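Local coordinates for protein glycerate dehydrogenase (Bacillus sp. 5mfcol3.1, PDB 6P2I) that reduces acyclic imino acids made in situ by a partner oxidase, probably with hydride from NADPH, in the fold of D-2-hydroxyacid dehydrogenases, at residues Ala101-Val106 / Gly154-Glu159; Lys67-Ile72 / Asp77-Asn82. All coordinates share one frame; numbering follows the deposited sequence.

Contact 1: residues Ala101-Val106 / Gly154-Glu159; sequences AVAEHV and GQTVAE. With NAP (NADP nicotinamide-adenine-dinucleotide phosphate), chain C.
A single methyl, CB of Ala103, is met by both Thr156 and Val157 where two helices pack in a buried contact. CB of Ala103 lies 3.5 Å from CG2 of Thr156 and 3.7 Å from CG2 of Val157, and the Val157 methyl also reaches CA of Ala103. So small a side chain lets the CA atoms of Ala103 and Val157 come within 4.9 Å, and the axes of the short helical segments approach to 8.7 Å at a crossing angle of -52°. One turn on, CG2 of Val106 meets CG2 of Val157 at 3.9 Å, the two valines crossing at about a right angle. In Thr156, CG2 stands anti to the backbone N (OG1 chi1 -53°), which presents the methyl to Ala103 while OG1 bonds back to Gln152 O in its own helix. Beside the contact, CG2 of Val102 approaches C4N of the nicotinamide at 3.5 Å. On another side of helix 99-114, Glu104 accepts bonds from the backbone of Ile140 and Arg141 of the second subunit. Gly154, in the first turn of helix 152-163, ends a sequence fitting the GxGxxG pattern, so helix 99-114 packs against what is probably the dinucleotide-binding helix of a Rossmann-type domain.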
ATOM      1  N   ALA A 101     -11.806  -3.042  -5.424  1.00 16.36           N
ATOM      2  CA  ALA A 101     -10.497  -3.456  -5.924  1.00 19.77           C
ATOM      3  C   ALA A 101      -9.673  -2.256  -6.378  1.00 18.60           C
ATOM      4  O   ALA A 101      -8.490  -2.135  -6.038  1.00 18.12           O
ATOM      5  CB  ALA A 101     -10.668  -4.455  -7.075  1.00 17.89           C
ATOM      6  N   VAL A 102     -10.286  -1.338  -7.132  1.00 18.12           N
ATOM      7  CA  VAL A 102      -9.520  -0.211  -7.656  1.00 15.28           C
ATOM      8  C   VAL A 102      -9.156   0.748  -6.531  1.00 17.00           C
ATOM      9  O   VAL A 102      -8.032   1.261  -6.477  1.00 20.29           O
ATOM     10  CB  VAL A 102     -10.290   0.505  -8.782  1.00 20.14           C
ATOM     11  CG1 VAL A 102      -9.516   1.734  -9.268  1.00 17.77           C
ATOM     12  CG2 VAL A 102     -10.515  -0.467  -9.944  1.00 16.86           C
ATOM     13  N   ALA A 103     -10.100   1.012  -5.624  1.00 16.77           N
ATOM     14  CA  ALA A 103      -9.796   1.891  -4.499  1.00 18.45           C
ATOM     15  C   ALA A 103      -8.640   1.343  -3.668  1.00 20.33           C
ATOM     16  O   ALA A 103      -7.742   2.098  -3.272  1.00 19.12           O
ATOM     17  CB  ALA A 103     -11.041   2.082  -3.633  1.00 17.08           C
ATOM     18  N   GLU A 104      -8.629   0.036  -3.407  1.00 18.31           N
ATOM     19  CA  GLU A 104      -7.490  -0.526  -2.683  1.00 19.17           C
ATOM     20  C   GLU A 104      -6.209  -0.405  -3.493  1.00 19.73           C
ATOM     21  O   GLU A 104      -5.133  -0.172  -2.928  1.00 18.44           O
ATOM     22  CB  GLU A 104      -7.761  -1.983  -2.304  1.00 18.05           C
ATOM     23  CG  GLU A 104      -8.806  -2.103  -1.219  1.00 18.34           C
ATOM     24  CD  GLU A 104      -9.012  -3.514  -0.694  1.00 19.49           C
ATOM     25  OE1 GLU A 104      -8.131  -4.379  -0.896  1.00 22.34           O
ATOM     26  OE2 GLU A 104     -10.076  -3.749  -0.073  1.00 20.05           O
ATOM     27  N   HIS A 105      -6.305  -0.526  -4.823  1.00 16.88           N
ATOM     28  CA  HIS A 105      -5.116  -0.383  -5.652  1.00 16.52           C
ATOM     29  C   HIS A 105      -4.543   1.017  -5.586  1.00 15.88           C
ATOM     30  O   HIS A 105      -3.324   1.190  -5.713  1.00 18.14           O
ATOM     31  CB  HIS A 105      -5.448  -0.732  -7.106  1.00 15.81           C
ATOM     32  CG  HIS A 105      -4.261  -1.118  -7.915  1.00 16.78           C
ATOM     33  ND1 HIS A 105      -3.675  -2.363  -7.830  1.00 18.86           N
ATOM     34  CD2 HIS A 105      -3.566  -0.439  -8.861  1.00 19.12           C
ATOM     35  CE1 HIS A 105      -2.678  -2.437  -8.694  1.00 19.47           C
ATOM     36  NE2 HIS A 105      -2.585  -1.281  -9.326  1.00 19.60           N
ATOM     37  N   VAL A 106      -5.396   2.035  -5.424  1.00 16.86           N
ATOM     38  CA  VAL A 106      -4.881   3.389  -5.267  1.00 16.17           C
ATOM     39  C   VAL A 106      -3.918   3.444  -4.086  1.00 18.57           C
ATOM     40  O   VAL A 106      -2.832   4.035  -4.172  1.00 19.09           O
ATOM     41  CB  VAL A 106      -6.038   4.391  -5.076  1.00 16.87           C
ATOM     42  CG1 VAL A 106      -5.512   5.747  -4.625  1.00 20.84           C
ATOM     43  CG2 VAL A 106      -6.862   4.539  -6.365  1.00 19.22           C
ATOM     44  N   GLY A 154     -14.158   7.065  -6.844  1.00 18.85           N
ATOM     45  CA  GLY A 154     -13.666   8.187  -6.053  1.00 20.62           C
ATOM     46  C   GLY A 154     -14.233   8.196  -4.646  1.00 21.00           C
ATOM     47  O   GLY A 154     -13.508   8.440  -3.677  1.00 19.92           O
ATOM     48  N   GLN A 155     -15.525   7.897  -4.508  1.00 19.93           N
ATOM     49  CA  GLN A 155     -16.122   7.878  -3.170  1.00 20.92           C
ATOM     50  C   GLN A 155     -15.603   6.718  -2.333  1.00 21.79           C
ATOM     51  O   GLN A 155     -15.518   6.832  -1.104  1.00 21.02           O
ATOM     52  CB  GLN A 155     -17.642   7.815  -3.271  1.00 22.92           C
ATOM     53  CG  GLN A 155     -18.254   9.142  -3.663  1.00 25.85           C
ATOM     54  CD  GLN A 155     -19.754   9.052  -3.818  1.00 31.67           C
ATOM     55  OE1 GLN A 155     -20.439   8.506  -2.960  1.00 34.76           O
ATOM     56  NE2 GLN A 155     -20.275   9.592  -4.916  1.00 30.77           N
ATOM     57  N   THR A 156     -15.277   5.592  -2.964  1.00 20.07           N
ATOM     58  CA  THR A 156     -14.692   4.486  -2.213  1.00 22.15           C
ATOM     59  C   THR A 156     -13.303   4.852  -1.718  1.00 21.84           C
ATOM     60  O   THR A 156     -12.954   4.570  -0.562  1.00 22.41           O
ATOM     61  CB  THR A 156     -14.659   3.209  -3.066  1.00 22.76           C
ATOM     62  OG1 THR A 156     -15.968   2.949  -3.593  1.00 22.50           O
ATOM     63  CG2 THR A 156     -14.250   2.014  -2.214  1.00 22.30           C
ATOM     64  N   VAL A 157     -12.509   5.507  -2.568  1.00 17.33           N
ATOM     65  CA  VAL A 157     -11.202   5.993  -2.135  1.00 21.33           C
ATOM     66  C   VAL A 157     -11.363   6.982  -0.988  1.00 22.91           C
ATOM     67  O   VAL A 157     -10.613   6.941   0.001  1.00 23.18           O
ATOM     68  CB  VAL A 157     -10.443   6.623  -3.317  1.00 18.83           C
ATOM     69  CG1 VAL A 157      -9.190   7.370  -2.820  1.00 21.05           C
ATOM     70  CG2 VAL A 157     -10.059   5.553  -4.334  1.00 20.46           C
ATOM     71  N   ALA A 158     -12.347   7.880  -1.094  1.00 18.22           N
ATOM     72  CA  ALA A 158     -12.569   8.846  -0.016  1.00 21.85           C
ATOM     73  C   ALA A 158     -12.882   8.151   1.304  1.00 24.89           C
ATOM     74  O   ALA A 158     -12.428   8.592   2.369  1.00 27.98           O
ATOM     75  CB  ALA A 158     -13.694   9.813  -0.392  1.00 21.97           C
ATOM     76  N   GLU A 159     -13.670   7.073   1.266  1.00 25.04           N
ATOM     77  CA  GLU A 159     -14.003   6.374   2.507  1.00 25.60           C
ATOM     78  C   GLU A 159     -12.750   5.832   3.172  1.00 31.60           C
ATOM     79  O   GLU A 159     -12.571   5.962   4.392  1.00 39.56           O
ATOM     80  CB  GLU A 159     -14.970   5.222   2.242  1.00 28.55           C
ATOM     81  CG  GLU A 159     -16.336   5.594   1.772  1.00 44.75           C
ATOM     82  CD  GLU A 159     -17.192   4.357   1.594  1.00 61.76           C
ATOM     83  OE1 GLU A 159     -17.250   3.539   2.542  1.00 58.52           O
ATOM     84  OE2 GLU A 159     -17.776   4.187   0.505  1.00 67.56           O
TER
HETATM   85  PA  NAP C 401     -18.497   7.230 -12.106  1.00 21.62           P
HETATM   86  O1A NAP C 401     -19.239   7.531 -13.391  1.00 22.64           O
HETATM   87  O2A NAP C 401     -19.241   6.655 -10.937  1.00 21.02           O
HETATM   88  O5B NAP C 401     -17.809   8.587 -11.618  1.00 22.26           O
HETATM   89  C5B NAP C 401     -17.185   9.474 -12.540  1.00 22.60           C
HETATM   90  C4B NAP C 401     -16.839  10.748 -11.778  1.00 23.10           C
HETATM   91  O4B NAP C 401     -16.127  11.604 -12.674  1.00 25.29           O
HETATM   92  C3B NAP C 401     -18.086  11.519 -11.337  1.00 21.31           C
HETATM   93  O3B NAP C 401     -17.782  12.258 -10.137  1.00 23.54           O
HETATM   94  C2B NAP C 401     -18.300  12.510 -12.455  1.00 24.59           C
HETATM   95  O2B NAP C 401     -19.003  13.672 -12.042  1.00 24.99           O
HETATM   96  C1B NAP C 401     -16.850  12.838 -12.761  1.00 26.11           C
HETATM   97  N9A NAP C 401     -16.713  13.474 -14.080  1.00 24.92           N
HETATM   98  C8A NAP C 401     -17.205  13.029 -15.253  1.00 26.79           C
HETATM   99  N7A NAP C 401     -16.898  13.895 -16.250  1.00 25.88           N
HETATM  100  C5A NAP C 401     -16.218  14.914 -15.691  1.00 30.94           C
HETATM  101  C6A NAP C 401     -15.595  16.164 -16.170  1.00 32.67           C
HETATM  102  N6A NAP C 401     -15.652  16.504 -17.480  1.00 31.48           N
HETATM  103  N1A NAP C 401     -14.974  16.939 -15.257  1.00 30.10           N
HETATM  104  C2A NAP C 401     -14.908  16.613 -13.947  1.00 31.41           C
HETATM  105  N3A NAP C 401     -15.448  15.493 -13.430  1.00 25.00           N
HETATM  106  C4A NAP C 401     -16.103  14.631 -14.258  1.00 25.99           C
HETATM  107  O3  NAP C 401     -17.228   6.337 -12.554  1.00 20.57           O
HETATM  108  PN  NAP C 401     -16.415   5.272 -11.665  1.00 21.00           P
HETATM  109  O1N NAP C 401     -17.221   4.008 -11.501  1.00 22.24           O
HETATM  110  O2N NAP C 401     -15.889   5.947 -10.418  1.00 20.02           O
HETATM  111  O5D NAP C 401     -15.207   4.939 -12.669  1.00 21.87           O
HETATM  112  C5D NAP C 401     -14.318   5.978 -13.095  1.00 21.60           C
HETATM  113  C4D NAP C 401     -13.327   5.445 -14.121  1.00 23.08           C
HETATM  114  O4D NAP C 401     -12.486   4.476 -13.501  1.00 23.54           O
HETATM  115  C3D NAP C 401     -13.959   4.674 -15.271  1.00 24.46           C
HETATM  116  O3D NAP C 401     -14.462   5.536 -16.303  1.00 26.25           O
HETATM  117  C2D NAP C 401     -12.808   3.794 -15.737  1.00 23.48           C
HETATM  118  O2D NAP C 401     -12.133   4.429 -16.830  1.00 25.44           O
HETATM  119  C1D NAP C 401     -11.889   3.682 -14.517  1.00 21.91           C
HETATM  120  N1N NAP C 401     -11.776   2.284 -14.083  1.00 24.53           N
HETATM  121  C2N NAP C 401     -10.559   1.717 -13.996  1.00 24.42           C
HETATM  122  C3N NAP C 401     -10.412   0.389 -13.606  1.00 22.20           C
HETATM  123  C7N NAP C 401      -9.041  -0.237 -13.543  1.00 24.82           C
HETATM  124  O7N NAP C 401      -8.942  -1.455 -13.511  1.00 26.71           O
HETATM  125  N7N NAP C 401      -7.945   0.535 -13.583  1.00 21.84           N
HETATM  126  C4N NAP C 401     -11.555  -0.356 -13.303  1.00 25.25           C
HETATM  127  C5N NAP C 401     -12.809   0.250 -13.409  1.00 22.28           C
HETATM  128  C6N NAP C 401     -12.886   1.583 -13.797  1.00 23.32           C
HETATM  129  P2B NAP C 401     -20.615  13.771 -12.017  1.00 26.02           P
HETATM  130  O1X NAP C 401     -21.072  13.380 -13.411  1.00 27.02           O
HETATM  131  O2X NAP C 401     -21.059  12.779 -10.975  1.00 30.92           O
HETATM  132  O3X NAP C 401     -20.864  15.200 -11.613  1.00 27.96           O

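Contact 2: residues Lys67-Ile72 / Asp77-Asn82; sequences KYLITI and DYIDVN. With DAR (D-arginine), chain D.
In the beta-alpha-beta unit formed by strand 68-71, helix 81-86 and strand 90-92, the loop leading into the helix folds back against the strand, and Leu69 and Thr71 rest on Tyr78 and Ile79. Leu69 and Ile79 reach toward each other tip to tip, CD2 of Leu69 lying 3.8 Å from CG2 of Ile79. Leu84 of the following helix touches both, extending this apolar cluster. Further along the strand, Thr71 and Ile79 slide past one another in opposite directions, with CG2 of Thr71 at 3.9 Å from CG1 of Ile79. That same CG1 lies over one face of the Tyr78 ring, 3.6 Å above its plane and offset toward the rim.

The phenol end of Tyr78 comes up to Thr71, its OH 3.6 Å from CB of Thr71, and CG2 of Thr71 meets the ring obliquely. Tyr78 has CG between its own backbone N and carbonyl carbon (chi1 55°), a rotation that carries the ring back toward the strand end. There OH is hydrogen-bonded to Thr73 OG1, while OG1 of Thr71 bonds to Thr73 O. Thr73, in the connecting loop, thus bonds to polar groups of both segments.

Beyond Thr71 the chain turns toward the ligand, and CG2 of Ile72 lies 3.6 Å from NH2 of D-arginine. On the other arm of the loop, Asp77 OD2 forms a salt bridge with Arg229, another residue of the D-arginine pocket. At the helix start, Asp80 is the N-cap, its OD2 accepting from Ser83 N. Together these features form a strand-loop-helix connection at the C-terminal end of a strand in a parallel sheet, here bordering the D-arginine pocket.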
ATOM      1  N   LYS A  67     -29.829  -5.115 -30.766  1.00 27.42           N
ATOM      2  CA  LYS A  67     -30.665  -4.192 -30.013  1.00 27.01           C
ATOM      3  C   LYS A  67     -30.058  -3.736 -28.697  1.00 28.59           C
ATOM      4  O   LYS A  67     -30.456  -2.678 -28.197  1.00 29.87           O
ATOM      5  CB  LYS A  67     -32.039  -4.817 -29.720  1.00 30.05           C
ATOM      6  CG  LYS A  67     -32.930  -4.989 -30.955  1.00 37.59           C
ATOM      7  CD  LYS A  67     -33.085  -3.678 -31.707  1.00 45.83           C
ATOM      8  CE  LYS A  67     -33.871  -2.666 -30.880  1.00 61.28           C
ATOM      9  NZ  LYS A  67     -33.878  -1.310 -31.499  1.00 67.42           N
ATOM     10  N   TYR A  68     -29.107  -4.479 -28.134  1.00 27.33           N
ATOM     11  CA  TYR A  68     -28.618  -4.215 -26.782  1.00 24.85           C
ATOM     12  C   TYR A  68     -27.157  -4.621 -26.693  1.00 21.12           C
ATOM     13  O   TYR A  68     -26.804  -5.765 -27.013  1.00 24.74           O
ATOM     14  CB  TYR A  68     -29.454  -4.973 -25.754  1.00 22.43           C
ATOM     15  CG  TYR A  68     -29.132  -4.672 -24.292  1.00 26.57           C
ATOM     16  CD1 TYR A  68     -28.767  -3.393 -23.866  1.00 23.90           C
ATOM     17  CD2 TYR A  68     -29.225  -5.673 -23.341  1.00 21.52           C
ATOM     18  CE1 TYR A  68     -28.486  -3.142 -22.502  1.00 24.82           C
ATOM     19  CE2 TYR A  68     -28.963  -5.435 -22.011  1.00 21.62           C
ATOM     20  CZ  TYR A  68     -28.599  -4.181 -21.594  1.00 24.50           C
ATOM     21  OH  TYR A  68     -28.347  -4.001 -20.246  1.00 23.92           O
ATOM     22  N   LEU A  69     -26.314  -3.676 -26.279  1.00 24.18           N
ATOM     23  CA  LEU A  69     -24.885  -3.895 -26.104  1.00 21.87           C
ATOM     24  C   LEU A  69     -24.535  -3.688 -24.643  1.00 21.21           C
ATOM     25  O   LEU A  69     -24.911  -2.667 -24.056  1.00 24.81           O
ATOM     26  CB  LEU A  69     -24.070  -2.939 -26.974  1.00 24.32           C
ATOM     27  CG  LEU A  69     -22.551  -3.012 -26.835  1.00 24.70           C
ATOM     28  CD1 LEU A  69     -22.036  -4.353 -27.323  1.00 22.56           C
ATOM     29  CD2 LEU A  69     -21.890  -1.883 -27.611  1.00 29.56           C
ATOM     30  N   ILE A  70     -23.818  -4.652 -24.069  1.00 19.05           N
ATOM     31  CA  ILE A  70     -23.321  -4.581 -22.698  1.00 19.77           C
ATOM     32  C   ILE A  70     -21.804  -4.540 -22.756  1.00 24.65           C
ATOM     33  O   ILE A  70     -21.184  -5.440 -23.337  1.00 22.96           O
ATOM     34  CB  ILE A  70     -23.788  -5.783 -21.866  1.00 20.71           C
ATOM     35  CG1 ILE A  70     -25.318  -5.847 -21.820  1.00 23.76           C
ATOM     36  CG2 ILE A  70     -23.145  -5.752 -20.461  1.00 18.02           C
ATOM     37  CD1 ILE A  70     -25.846  -7.200 -21.392  1.00 23.97           C
ATOM     38  N   THR A  71     -21.199  -3.511 -22.153  1.00 20.05           N
ATOM     39  CA  THR A  71     -19.763  -3.556 -21.915  1.00 22.63           C
ATOM     40  C   THR A  71     -19.538  -4.318 -20.622  1.00 20.82           C
ATOM     41  O   THR A  71     -20.243  -4.081 -19.637  1.00 20.37           O
ATOM     42  CB  THR A  71     -19.141  -2.155 -21.826  1.00 22.57           C
ATOM     43  OG1 THR A  71     -19.668  -1.436 -20.696  1.00 23.24           O
ATOM     44  CG2 THR A  71     -19.385  -1.376 -23.125  1.00 22.56           C
ATOM     45  N   ILE A  72     -18.616  -5.287 -20.652  1.00 18.14           N
ATOM     46  CA  ILE A  72     -18.250  -5.989 -19.432  1.00 18.12           C
ATOM     47  C   ILE A  72     -17.496  -5.053 -18.513  1.00 18.75           C
ATOM     48  O   ILE A  72     -17.404  -5.313 -17.313  1.00 20.71           O
ATOM     49  CB  ILE A  72     -17.417  -7.252 -19.741  1.00 17.51           C
ATOM     50  CG1 ILE A  72     -17.507  -8.258 -18.579  1.00 20.70           C
ATOM     51  CG2 ILE A  72     -15.968  -6.886 -20.011  1.00 21.81           C
ATOM     52  CD1 ILE A  72     -18.900  -8.829 -18.382  1.00 24.56           C
ATOM     53  N   ASP A  77     -15.448   4.059 -23.118  1.00 24.48           N
ATOM     54  CA  ASP A  77     -14.831   5.074 -23.958  1.00 25.74           C
ATOM     55  C   ASP A  77     -14.410   4.530 -25.312  1.00 30.18           C
ATOM     56  O   ASP A  77     -14.088   5.317 -26.204  1.00 39.25           O
ATOM     57  CB  ASP A  77     -13.617   5.690 -23.244  1.00 28.14           C
ATOM     58  CG  ASP A  77     -12.580   4.656 -22.834  1.00 40.78           C
ATOM     59  OD1 ASP A  77     -12.789   3.451 -23.072  1.00 50.71           O
ATOM     60  OD2 ASP A  77     -11.545   5.050 -22.261  1.00 53.19           O
ATOM     61  N   TYR A  78     -14.407   3.210 -25.480  1.00 26.72           N
ATOM     62  CA  TYR A  78     -14.057   2.576 -26.743  1.00 26.51           C
ATOM     63  C   TYR A  78     -15.292   2.275 -27.586  1.00 32.46           C
ATOM     64  O   TYR A  78     -15.176   1.680 -28.666  1.00 29.19           O
ATOM     65  CB  TYR A  78     -13.240   1.307 -26.469  1.00 22.85           C
ATOM     66  CG  TYR A  78     -13.909   0.305 -25.545  1.00 24.84           C
ATOM     67  CD1 TYR A  78     -13.887   0.461 -24.159  1.00 25.20           C
ATOM     68  CD2 TYR A  78     -14.562  -0.801 -26.065  1.00 22.96           C
ATOM     69  CE1 TYR A  78     -14.503  -0.457 -23.328  1.00 27.88           C
ATOM     70  CE2 TYR A  78     -15.164  -1.726 -25.257  1.00 21.83           C
ATOM     71  CZ  TYR A  78     -15.147  -1.546 -23.884  1.00 25.15           C
ATOM     72  OH  TYR A  78     -15.753  -2.471 -23.074  1.00 27.83           O
ATOM     73  N   ILE A  79     -16.463   2.707 -27.121  1.00 26.05           N
ATOM     74  CA  ILE A  79     -17.751   2.485 -27.771  1.00 29.14           C
ATOM     75  C   ILE A  79     -18.349   3.840 -28.122  1.00 29.47           C
ATOM     76  O   ILE A  79     -18.432   4.719 -27.261  1.00 32.81           O
ATOM     77  CB  ILE A  79     -18.701   1.713 -26.836  1.00 32.20           C
ATOM     78  CG1 ILE A  79     -18.054   0.412 -26.369  1.00 40.22           C
ATOM     79  CG2 ILE A  79     -19.981   1.415 -27.522  1.00 43.95           C
ATOM     80  CD1 ILE A  79     -17.833  -0.554 -27.486  1.00 34.37           C
ATOM     81  N   ASP A  80     -18.792   4.005 -29.370  1.00 30.96           N
ATOM     82  CA  ASP A  80     -19.459   5.250 -29.766  1.00 29.87           C
ATOM     83  C   ASP A  80     -20.911   5.184 -29.303  1.00 31.77           C
ATOM     84  O   ASP A  80     -21.811   4.794 -30.049  1.00 32.61           O
ATOM     85  CB  ASP A  80     -19.368   5.475 -31.270  1.00 33.98           C
ATOM     86  CG  ASP A  80     -19.742   6.903 -31.674  1.00 45.72           C
ATOM     87  OD1 ASP A  80     -19.107   7.452 -32.602  1.00 41.32           O
ATOM     88  OD2 ASP A  80     -20.671   7.483 -31.063  1.00 41.80           O
ATOM     89  N   VAL A  81     -21.145   5.594 -28.052  1.00 34.01           N
ATOM     90  CA  VAL A  81     -22.470   5.447 -27.456  1.00 34.32           C
ATOM     91  C   VAL A  81     -23.483   6.355 -28.142  1.00 34.20           C
ATOM     92  O   VAL A  81     -24.645   5.975 -28.332  1.00 38.73           O
ATOM     93  CB  VAL A  81     -22.408   5.712 -25.940  1.00 39.62           C
ATOM     94  CG1 VAL A  81     -21.681   4.582 -25.245  1.00 31.63           C
ATOM     95  CG2 VAL A  81     -21.725   7.045 -25.652  1.00 44.40           C
ATOM     96  N   ASN A  82     -23.067   7.562 -28.526  1.00 37.54           N
ATOM     97  CA  ASN A  82     -23.979   8.453 -29.235  1.00 39.52           C
ATOM     98  C   ASN A  82     -24.426   7.847 -30.559  1.00 34.68           C
ATOM     99  O   ASN A  82     -25.598   7.960 -30.934  1.00 38.19           O
ATOM    100  CB  ASN A  82     -23.322   9.813 -29.461  1.00 51.22           C
ATOM    101  CG  ASN A  82     -23.068  10.550 -28.166  1.00 68.12           C
ATOM    102  OD1 ASN A  82     -23.913  10.560 -27.270  1.00 69.17           O
ATOM    103  ND2 ASN A  82     -21.899  11.173 -28.058  1.00 78.21           N
TER
HETATM  104  N   DAR D 402     -11.027  -0.496 -17.885  1.00 31.15           N
HETATM  105  CA  DAR D 402     -11.571  -1.001 -16.625  1.00 34.85           C
HETATM  106  CB  DAR D 402     -11.108  -2.439 -16.345  1.00 33.00           C
HETATM  107  CG  DAR D 402     -11.585  -3.452 -17.391  1.00 36.64           C
HETATM  108  CD  DAR D 402     -11.477  -4.886 -16.881  1.00 36.52           C
HETATM  109  NE  DAR D 402     -12.023  -5.917 -17.763  1.00 26.49           N
HETATM  110  CZ  DAR D 402     -13.020  -6.709 -17.357  1.00 24.93           C
HETATM  111  NH1 DAR D 402     -13.839  -6.314 -16.377  1.00 23.02           N
HETATM  112  NH2 DAR D 402     -13.218  -7.901 -17.922  1.00 23.36           N
HETATM  113  C   DAR D 402     -13.083  -0.857 -16.600  1.00 26.12           C
HETATM  114  O   DAR D 402     -13.818  -1.641 -15.968  1.00 33.46           O
HETATM  115  OXT DAR D 402     -13.568   0.085 -17.224  1.00 30.18           O

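Overall arrangement
Contact 1 and contact 2 lie on opposite sides of the chain's centre, their own centres 25 Å apart and their nearest atoms about 11 Å apart, without touching. Between them sits the active-site region. Contact 1 approaches it from the cofactor side through Val102 at the nicotinamide, and contact 2 from the D-arginine side through Ile72. The two ligands meet closely: CA of D-arginine (DAR) is 3.4 Å from C4N of NADP (NAP), a spacing consistent with hydride transfer at that carbon. Contact 2 belongs to the five-stranded parallel sheet, whereas contact 1 joins two helices, one of them, helix 152-163, packed on strand 144-148 of the seven-stranded sheet of the cofactor-binding domain.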